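Local coordinates for protein extracellular ligand-binding receptor (Sphaerobacter thermophilus, PDB 4ZPJ) that probably serves as the extracellular substrate-binding component of an ABC transporter and binds zinc ions, at residues A[57-62]-A[94-99]; A[122-127]-A[143-148]; A[79-84]-A[344-349]. All coordinates share one frame; numbering follows the deposited sequence.

Interaction 1: residues A[57-62]-A[94-99]. With ZN (zinc ion), chain L; ZN (zinc ion), chain H.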
loop_
_atom_site.group_PDB
_atom_site.type_symbol
_atom_site.label_atom_id
_atom_site.label_comp_id
_atom_site.label_asym_id
_atom_site.label_seq_id
_atom_site.Cartn_x
_atom_site.Cartn_y
_atom_site.Cartn_z
ATOM N N ILE A 57 13.356 15.978 -9.777
ATOM C CA ILE A 57 12.299 15.302 -9.146
ATOM C C ILE A 57 12.458 15.250 -7.632
ATOM O O ILE A 57 13.432 14.708 -7.113
ATOM C CB ILE A 57 12.265 13.872 -9.637
ATOM C CG1 ILE A 57 12.012 13.876 -11.143
ATOM C CG2 ILE A 57 11.161 13.143 -8.907
ATOM C CD1 ILE A 57 12.188 12.511 -11.758
ATOM N N GLY A 58 11.484 15.790 -6.930
ATOM C CA GLY A 58 11.545 15.814 -5.472
ATOM C C GLY A 58 11.011 14.529 -4.922
ATOM O O GLY A 58 10.091 13.954 -5.485
ATOM N N VAL A 59 11.599 14.050 -3.848
ATOM C CA VAL A 59 11.069 12.899 -3.159
ATOM C C VAL A 59 10.940 13.263 -1.708
ATOM O O VAL A 59 11.949 13.634 -1.037
ATOM C CB VAL A 59 12.017 11.707 -3.302
ATOM C CG1 VAL A 59 11.502 10.492 -2.512
ATOM C CG2 VAL A 59 12.206 11.397 -4.778
ATOM N N LEU A 60 9.712 13.210 -1.219
ATOM C CA LEU A 60 9.444 13.545 0.199
ATOM C C LEU A 60 9.038 12.240 0.855
ATOM O O LEU A 60 8.023 11.627 0.469
ATOM C CB LEU A 60 8.277 14.527 0.311
ATOM C CG LEU A 60 7.922 14.934 1.756
ATOM C CD1 LEU A 60 8.932 15.948 2.267
ATOM C CD2 LEU A 60 6.536 15.560 1.854
ATOM N N LEU A 61 9.811 11.778 1.828
ATOM C CA LEU A 61 9.494 10.491 2.455
ATOM C C LEU A 61 9.761 10.584 3.937
ATOM O O LEU A 61 10.508 11.472 4.381
ATOM C CB LEU A 61 10.304 9.354 1.782
ATOM C CG LEU A 61 9.761 8.854 0.415
ATOM C CD1 LEU A 61 10.712 7.852 -0.241
ATOM C CD2 LEU A 61 8.390 8.227 0.524
ATOM N N THR A 62 9.168 9.664 4.700
ATOM C CA THR A 62 9.521 9.510 6.102
ATOM C C THR A 62 10.600 8.494 6.148
ATOM O O THR A 62 10.340 7.309 5.863
ATOM C CB THR A 62 8.356 9.040 6.989
ATOM O OG1 THR A 62 7.406 10.081 7.080
ATOM C CG2 THR A 62 8.839 8.724 8.366
ATOM N N VAL A 94 18.029 12.705 -15.054
ATOM C CA VAL A 94 17.184 12.913 -13.878
ATOM C C VAL A 94 18.058 13.208 -12.670
ATOM O O VAL A 94 19.127 12.642 -12.532
ATOM C CB VAL A 94 16.361 11.658 -13.529
ATOM C CG1 VAL A 94 15.486 11.913 -12.310
ATOM C CG2 VAL A 94 15.486 11.255 -14.684
ATOM N N GLU A 95 17.622 14.105 -11.804
ATOM C CA GLU A 95 18.189 14.144 -10.480
ATOM C C GLU A 95 17.122 14.117 -9.393
ATOM O O GLU A 95 16.233 14.963 -9.332
ATOM C CB GLU A 95 19.189 15.296 -10.295
ATOM C CG GLU A 95 18.670 16.684 -10.565
ATOM C CD GLU A 95 19.750 17.752 -10.423
ATOM O OE1 GLU A 95 19.563 18.659 -9.583
ATOM O OE2 GLU A 95 20.794 17.688 -11.135
ATOM N N LEU A 96 17.243 13.123 -8.538
ATOM C CA LEU A 96 16.410 13.001 -7.373
ATOM C C LEU A 96 16.883 13.862 -6.228
ATOM O O LEU A 96 18.010 13.767 -5.831
ATOM C CB LEU A 96 16.485 11.578 -6.901
ATOM C CG LEU A 96 15.918 10.572 -7.851
ATOM C CD1 LEU A 96 15.963 9.233 -7.136
ATOM C CD2 LEU A 96 14.519 10.941 -8.267
ATOM N N ILE A 97 16.010 14.699 -5.710
ATOM C CA ILE A 97 16.273 15.483 -4.525
ATOM C C ILE A 97 15.388 14.892 -3.418
ATOM O O ILE A 97 14.151 14.946 -3.502
ATOM C CB ILE A 97 16.000 16.992 -4.727
ATOM C CG1 ILE A 97 17.024 17.622 -5.687
ATOM C CG2 ILE A 97 16.189 17.742 -3.398
ATOM C CD1 ILE A 97 16.603 17.601 -7.118
ATOM N N ILE A 98 16.027 14.281 -2.426
ATOM C CA ILE A 98 15.344 13.510 -1.414
ATOM C C ILE A 98 15.304 14.302 -0.114
ATOM O O ILE A 98 16.357 14.698 0.413
ATOM C CB ILE A 98 16.010 12.142 -1.118
ATOM C CG1 ILE A 98 15.725 11.074 -2.179
ATOM C CG2 ILE A 98 15.479 11.544 0.193
ATOM C CD1 ILE A 98 16.273 11.344 -3.548
ATOM N N GLU A 99 14.093 14.495 0.418
ATOM C CA GLU A 99 13.904 15.087 1.734
ATOM C C GLU A 99 13.154 14.188 2.701
ATOM O O GLU A 99 12.077 13.612 2.380
ATOM C CB GLU A 99 13.185 16.410 1.577
ATOM C CG GLU A 99 14.038 17.456 0.871
ATOM C CD GLU A 99 15.264 17.807 1.649
ATOM O OE1 GLU A 99 15.255 17.550 2.884
ATOM O OE2 GLU A 99 16.236 18.355 1.054
HETATM ZN ZN ZN L . 21.537 18.862 -8.564
HETATM ZN ZN ZN H . 17.669 18.440 2.858
HETATM O O HOH W 1 18.450 16.715 1.418
HETATM O O HOH W 2 16.866 19.552 3.658
HETATM O O HOH W 3 22.352 17.524 -9.340
#
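Ile57 to Leu60 pair in parallel with Leu96 to Glu99, Ile57 beside Leu96, the two strand axes 4.7 Å apart and 26° from parallel, with five backbone hydrogen bonds along the join. Ile57 N gives to Glu95 O and Ile97 N to Ile57 O. Val59 likewise donates to Ile97 O and accepts from Glu99 N, whose bond to Val59 O is 2.7 Å long and close to straight at both ends, before Leu61 N closes the ladder on Glu99 O.

Ile57 carries much of the side-chain contact. Its CG1 stands anti to the carbonyl carbon (chi1 -62°) and the chain is extended beyond, which drives CD1 against Val94 CG1 at 3.4 Å, tighter than usual for two methyls. Its CB meets Leu96 CD2 at 3.9 Å, the two side chains lying side by side and pointing the same way. Further along the strands, Val59 CB rests 3.9 Å from Ile98 CG1.

The pairing belongs to the parallel core of an alpha/beta lobe of the periplasmic binding protein fold; helix 68-84, which lies between the two strands in the chain, packs on the face that holds Leu96. On the opposite face Leu60, Ile97 and Glu99 touch helix 105-117.

Zinc decorates the 94-99 strand at two glutamates. Glu95 reaches out as an extended chain and holds its ion through OE1 at 2.2 Å. Glu99 instead bends at chi2 (-63°) and chelates a second ion with both oxygens, OE2 at 2.3 Å and OE1 at 2.6 Å. Lys111 NZ also binds Glu99 OE1, which probably helps keep the carboxylate ionised, and a water bound to this zinc donates to Ile98 O.

Interaction 2: residues A[122-127]-A[143-148]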
loop_
_atom_site.group_PDB
_atom_site.type_symbol
_atom_site.label_atom_id
_atom_site.label_comp_id
_atom_site.label_asym_id
_atom_site.label_seq_id
_atom_site.Cartn_x
_atom_site.Cartn_y
_atom_site.Cartn_z
ATOM N N HIS A 122 10.235 19.601 -10.673
ATOM C CA HIS A 122 9.166 19.570 -11.653
ATOM C C HIS A 122 8.066 18.572 -11.291
ATOM O O HIS A 122 7.015 18.564 -11.905
ATOM C CB HIS A 122 9.781 19.206 -13.006
ATOM C CG HIS A 122 10.843 20.166 -13.457
ATOM N ND1 HIS A 122 12.079 19.749 -13.909
ATOM C CD2 HIS A 122 10.868 21.521 -13.495
ATOM C CE1 HIS A 122 12.809 20.799 -14.235
ATOM N NE2 HIS A 122 12.096 21.886 -13.994
ATOM N N LEU A 123 8.334 17.738 -10.286
ATOM C CA LEU A 123 7.481 16.652 -9.885
ATOM C C LEU A 123 7.860 16.212 -8.462
ATOM O O LEU A 123 9.034 16.206 -8.121
ATOM C CB LEU A 123 7.661 15.490 -10.890
ATOM C CG LEU A 123 6.797 14.270 -10.573
ATOM C CD1 LEU A 123 6.320 13.521 -11.811
ATOM C CD2 LEU A 123 7.551 13.324 -9.658
ATOM N N ILE A 124 6.888 15.788 -7.658
ATOM C CA ILE A 124 7.157 15.241 -6.327
ATOM C C ILE A 124 6.590 13.853 -6.201
ATOM O O ILE A 124 5.457 13.620 -6.599
ATOM C CB ILE A 124 6.605 16.160 -5.231
ATOM C CG1 ILE A 124 7.616 17.298 -4.945
ATOM C CG2 ILE A 124 6.384 15.446 -3.902
ATOM C CD1 ILE A 124 7.056 18.337 -4.022
ATOM N N ALA A 125 7.371 12.930 -5.642
ATOM C CA ALA A 125 6.926 11.556 -5.388
ATOM C C ALA A 125 7.075 11.288 -3.909
ATOM O O ALA A 125 7.936 11.874 -3.251
ATOM C CB ALA A 125 7.755 10.547 -6.186
ATOM N N GLY A 126 6.236 10.408 -3.388
ATOM C CA GLY A 126 6.404 9.950 -2.027
ATOM C C GLY A 126 5.173 10.168 -1.167
ATOM O O GLY A 126 4.034 9.752 -1.561
ATOM N N ILE A 127 5.428 10.768 0.012
ATOM C CA ILE A 127 4.471 11.033 1.064
ATOM C C ILE A 127 4.057 9.793 1.838
ATOM O O ILE A 127 3.178 8.977 1.413
ATOM C CB ILE A 127 3.240 11.759 0.575
ATOM C CG1 ILE A 127 3.656 12.948 -0.315
ATOM C CG2 ILE A 127 2.428 12.160 1.804
ATOM C CD1 ILE A 127 2.488 13.810 -0.751
ATOM N N ALA A 143 0.579 25.208 -5.569
ATOM C CA ALA A 143 1.774 25.309 -6.409
ATOM C C ALA A 143 1.647 24.609 -7.801
ATOM O O ALA A 143 2.547 24.688 -8.617
ATOM C CB ALA A 143 2.983 24.784 -5.644
ATOM N N GLU A 144 0.517 23.970 -8.080
ATOM C CA GLU A 144 0.306 23.269 -9.364
ATOM C C GLU A 144 1.461 22.291 -9.626
ATOM O O GLU A 144 2.030 22.233 -10.709
ATOM C CB GLU A 144 0.047 24.270 -10.522
ATOM C CG GLU A 144 -1.094 25.272 -10.198
ATOM C CD GLU A 144 -1.520 26.202 -11.362
ATOM O OE1 GLU A 144 -1.072 25.951 -12.501
ATOM O OE2 GLU A 144 -2.324 27.170 -11.146
HETATM N N MSE A 145 1.755 21.491 -8.605
HETATM C CA MSE A 145 2.855 20.544 -8.605
HETATM C C MSE A 145 2.371 19.126 -8.788
HETATM O O MSE A 145 1.690 18.565 -7.894
HETATM C CB MSE A 145 3.491 20.633 -7.233
HETATM C CG MSE A 145 4.615 19.639 -7.019
HETATM SE SE MSE A 145 6.155 19.869 -8.244
HETATM C CE MSE A 145 6.338 21.825 -8.081
ATOM N N PRO A 146 2.768 18.494 -9.894
ATOM C CA PRO A 146 2.416 17.105 -10.090
ATOM C C PRO A 146 3.028 16.246 -9.024
ATOM O O PRO A 146 4.207 16.404 -8.682
ATOM C CB PRO A 146 2.996 16.780 -11.490
ATOM C CG PRO A 146 3.107 18.126 -12.143
ATOM C CD PRO A 146 3.573 19.002 -11.012
ATOM N N THR A 147 2.220 15.390 -8.441
ATOM C CA THR A 147 2.596 14.691 -7.210
ATOM C C THR A 147 2.195 13.232 -7.332
ATOM O O THR A 147 1.070 12.948 -7.722
ATOM C CB THR A 147 1.874 15.327 -6.023
ATOM O OG1 THR A 147 2.245 16.704 -5.916
ATOM C CG2 THR A 147 2.231 14.601 -4.777
ATOM N N ILE A 148 3.116 12.325 -7.039
ATOM C CA ILE A 148 2.852 10.889 -7.109
ATOM C C ILE A 148 2.941 10.330 -5.673
ATOM O O ILE A 148 4.040 10.205 -5.120
ATOM C CB ILE A 148 3.922 10.113 -7.921
ATOM C CG1 ILE A 148 4.264 10.749 -9.251
ATOM C CG2 ILE A 148 3.494 8.692 -8.180
ATOM C CD1 ILE A 148 3.240 10.704 -10.276
#
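Ile124 and Ala125 pair in parallel with Thr147 and Ile148, joining the two strands of the beta-alpha-beta unit 123-126, 130-142 and 147-149. Three backbone bonds hold them: Ile124 N to Pro146 O, Ile148 N to Ile124 O at 2.7 Å, and Gly126 N to Ile148 O.

Thr147 can be traced outward from the strand. Its CB lies 4.0 Å from Ile124 O, and there the side chain forks. A chi1 of -60° sets OG1 beside the backbone N and leaves CG2 anti to it; that methyl packs 3.8 Å from the same Ile124 O and 4.1 Å from Ile127 CD1, whose side chain crosses it at about a right angle. The other branch, OG1, turns back within its own segment and donates to Met145 O at 2.8 Å, approaching from above the carbonyl plane. Replacing Thr147 by alanine would remove both branches, which is likely to leave Met145 O without its hydroxyl partner and to open a gap beside Ile127 CD1.

Helix 130-142 packs on this face through Leu140, which touches Ile124, Ile127 and Thr147. Met145, present as selenomethionine, bends at chi2 and chi3: its CG meets Ile124 CD1, and its SE sits 3.7 Å from Leu123 N.

Interaction 3: residues A[79-84]-A[344-349]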
loop_
_atom_site.group_PDB
_atom_site.type_symbol
_atom_site.label_atom_id
_atom_site.label_comp_id
_atom_site.label_asym_id
_atom_site.label_seq_id
_atom_site.Cartn_x
_atom_site.Cartn_y
_atom_site.Cartn_z
ATOM N N THR A 79 13.993 3.963 -6.876
ATOM C CA THR A 79 15.270 4.091 -7.541
ATOM C C THR A 79 15.573 2.911 -8.435
ATOM O O THR A 79 16.151 3.088 -9.479
ATOM C CB THR A 79 16.454 4.318 -6.571
ATOM O OG1 THR A 79 16.418 3.353 -5.513
ATOM C CG2 THR A 79 16.326 5.660 -5.977
ATOM N N LEU A 80 15.205 1.720 -8.009
ATOM C CA LEU A 80 15.288 0.571 -8.872
ATOM C C LEU A 80 14.573 0.796 -10.218
ATOM O O LEU A 80 15.145 0.476 -11.244
ATOM C CB LEU A 80 14.708 -0.651 -8.162
ATOM C CG LEU A 80 14.815 -1.883 -9.025
ATOM C CD1 LEU A 80 16.278 -2.214 -9.231
ATOM C CD2 LEU A 80 14.108 -3.069 -8.416
ATOM N N ALA A 81 13.372 1.390 -10.213
ATOM C CA ALA A 81 12.627 1.651 -11.481
ATOM C C ALA A 81 13.266 2.700 -12.284
ATOM O O ALA A 81 13.352 2.551 -13.485
ATOM C CB ALA A 81 11.218 2.087 -11.237
ATOM N N LEU A 82 13.735 3.770 -11.643
ATOM C CA LEU A 82 14.350 4.806 -12.423
ATOM C C LEU A 82 15.685 4.349 -13.029
ATOM O O LEU A 82 16.015 4.701 -14.161
ATOM C CB LEU A 82 14.496 6.109 -11.627
ATOM C CG LEU A 82 13.103 6.676 -11.305
ATOM C CD1 LEU A 82 13.146 7.786 -10.274
ATOM C CD2 LEU A 82 12.393 7.148 -12.556
ATOM N N ASP A 83 16.435 3.542 -12.312
ATOM C CA ASP A 83 17.648 2.967 -12.874
ATOM C C ASP A 83 17.404 2.008 -14.041
ATOM O O ASP A 83 18.158 2.020 -14.989
ATOM C CB ASP A 83 18.484 2.280 -11.777
ATOM C CG ASP A 83 19.136 3.279 -10.850
ATOM O OD1 ASP A 83 19.051 4.457 -11.227
ATOM O OD2 ASP A 83 19.769 2.931 -9.803
ATOM N N GLN A 84 16.345 1.197 -14.004
ATOM C CA GLN A 84 16.083 0.306 -15.158
ATOM C C GLN A 84 15.800 1.093 -16.411
ATOM O O GLN A 84 16.117 0.641 -17.505
ATOM C CB GLN A 84 14.908 -0.602 -14.921
ATOM C CG GLN A 84 15.173 -1.561 -13.835
ATOM C CD GLN A 84 14.023 -2.491 -13.629
ATOM O OE1 GLN A 84 14.262 -3.654 -13.402
ATOM N NE2 GLN A 84 12.770 -2.004 -13.763
ATOM N N GLY A 344 5.611 3.715 -8.488
ATOM C CA GLY A 344 5.882 5.160 -8.591
ATOM C C GLY A 344 6.902 5.475 -9.714
ATOM O O GLY A 344 6.732 6.379 -10.542
ATOM N N GLY A 345 8.021 4.781 -9.671
ATOM C CA GLY A 345 9.117 5.088 -10.551
ATOM C C GLY A 345 8.830 4.744 -11.986
ATOM O O GLY A 345 9.313 5.456 -12.878
ATOM N N ARG A 346 8.049 3.671 -12.186
ATOM C CA ARG A 346 7.675 3.221 -13.527
ATOM C C ARG A 346 6.689 4.195 -14.148
ATOM O O ARG A 346 6.785 4.545 -15.306
ATOM C CB ARG A 346 6.989 1.847 -13.518
ATOM C CG ARG A 346 7.838 0.640 -13.740
ATOM C CD ARG A 346 8.646 0.618 -15.045
ATOM N NE ARG A 346 7.884 0.411 -16.265
ATOM C CZ ARG A 346 7.364 -0.753 -16.635
ATOM N NH1 ARG A 346 7.478 -1.837 -15.883
ATOM N NH2 ARG A 346 6.714 -0.827 -17.771
ATOM N N VAL A 347 5.725 4.626 -13.361
ATOM C CA VAL A 347 4.809 5.660 -13.801
ATOM C C VAL A 347 5.611 6.883 -14.282
ATOM O O VAL A 347 5.342 7.429 -15.353
ATOM C CB VAL A 347 3.899 6.086 -12.645
ATOM C CG1 VAL A 347 3.247 7.412 -12.936
ATOM C CG2 VAL A 347 2.857 5.004 -12.351
ATOM N N ILE A 348 6.613 7.297 -13.500
ATOM C CA ILE A 348 7.313 8.527 -13.790
ATOM C C ILE A 348 8.058 8.290 -15.047
ATOM O O ILE A 348 8.008 9.097 -15.954
ATOM C CB ILE A 348 8.285 8.886 -12.666
ATOM C CG1 ILE A 348 7.486 9.440 -11.498
ATOM C CG2 ILE A 348 9.276 9.902 -13.140
ATOM C CD1 ILE A 348 8.246 9.494 -10.224
ATOM N N ALA A 349 8.697 7.129 -15.130
ATOM C CA ALA A 349 9.494 6.756 -16.300
ATOM C C ALA A 349 8.662 6.661 -17.571
ATOM O O ALA A 349 9.111 7.090 -18.617
ATOM C CB ALA A 349 10.241 5.451 -16.052
#
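Ala81 and Gly345 mark the place where two helices come closest, their CA atoms 5.0 Å apart. The segment axes approach to 7.7 Å and cross at -33°, running in roughly the same direction, and the absence of a side chain at Gly345 is what permits this. The CB of Ala81 points toward the other helix and lies 3.7 Å from both Gly345 C and Arg346 N. A CB placed on Gly345 would come within 2.7 Å of Ala81 CB, a clash.

Leu82 makes the rest of the close contact. With CG anti to the carbonyl carbon (chi1 -66°), its CD2 swings across to meet Gly345 O at 3.5 Å, the same oxygen that receives the helical bond from Ala349 N. That methyl also touches Ile348 CG2 at 4.2 Å and lies against Ala349 CB. Gly345 and Ala349, one turn apart, thus give a low surface into which the leucine branch fits, and no hydrogen bond crosses between the segments.

The other flank is looser. Arg346 brings only the base of its side chain near, CG at 4.4 Å from Ala81 CB, while its charged end makes a salt bridge with Glu350 and a cation-pi contact with Phe374. The side chain of the exposed Gln84 comes no nearer than 5.1 Å to the 344-349 segment, its NE2 being engaged by Tyr342 OH.

Although 259 residues lie between the segments, the pair forms part of one lobe. Thr79 and Leu82 of helix 68-84 pack on Leu96 of strand 92-100, Leu80 touches Phe321 of helix 316-328, and beyond the contact Val347 of helix 336-354 lies on Phe381 and Phe383 of strand 379-383.

Interactions 1 and 2 are neighbouring seams of one sheet, with centres 10 Å apart: strand 55-61 lies beside strand 123-126, and Gly58 N to Leu123 O, like Leu60 O to Ile127 N, spans 2.8 Å as a probable hydrogen bond. Interaction 3 roofs one face of both. Ile348 reaches Ile57 CD1 with its CG2 at 4.1 Å and Leu123 CD2 with its CD1 at 3.9 Å, while Leu82 CD1 meets Leu96 CD2. Zinc lies near all three contacts: two ions are bound at interaction 1, the side chain of His122 is about 11 Å from a bound zinc ion and that of Arg346 about 5 Å from one.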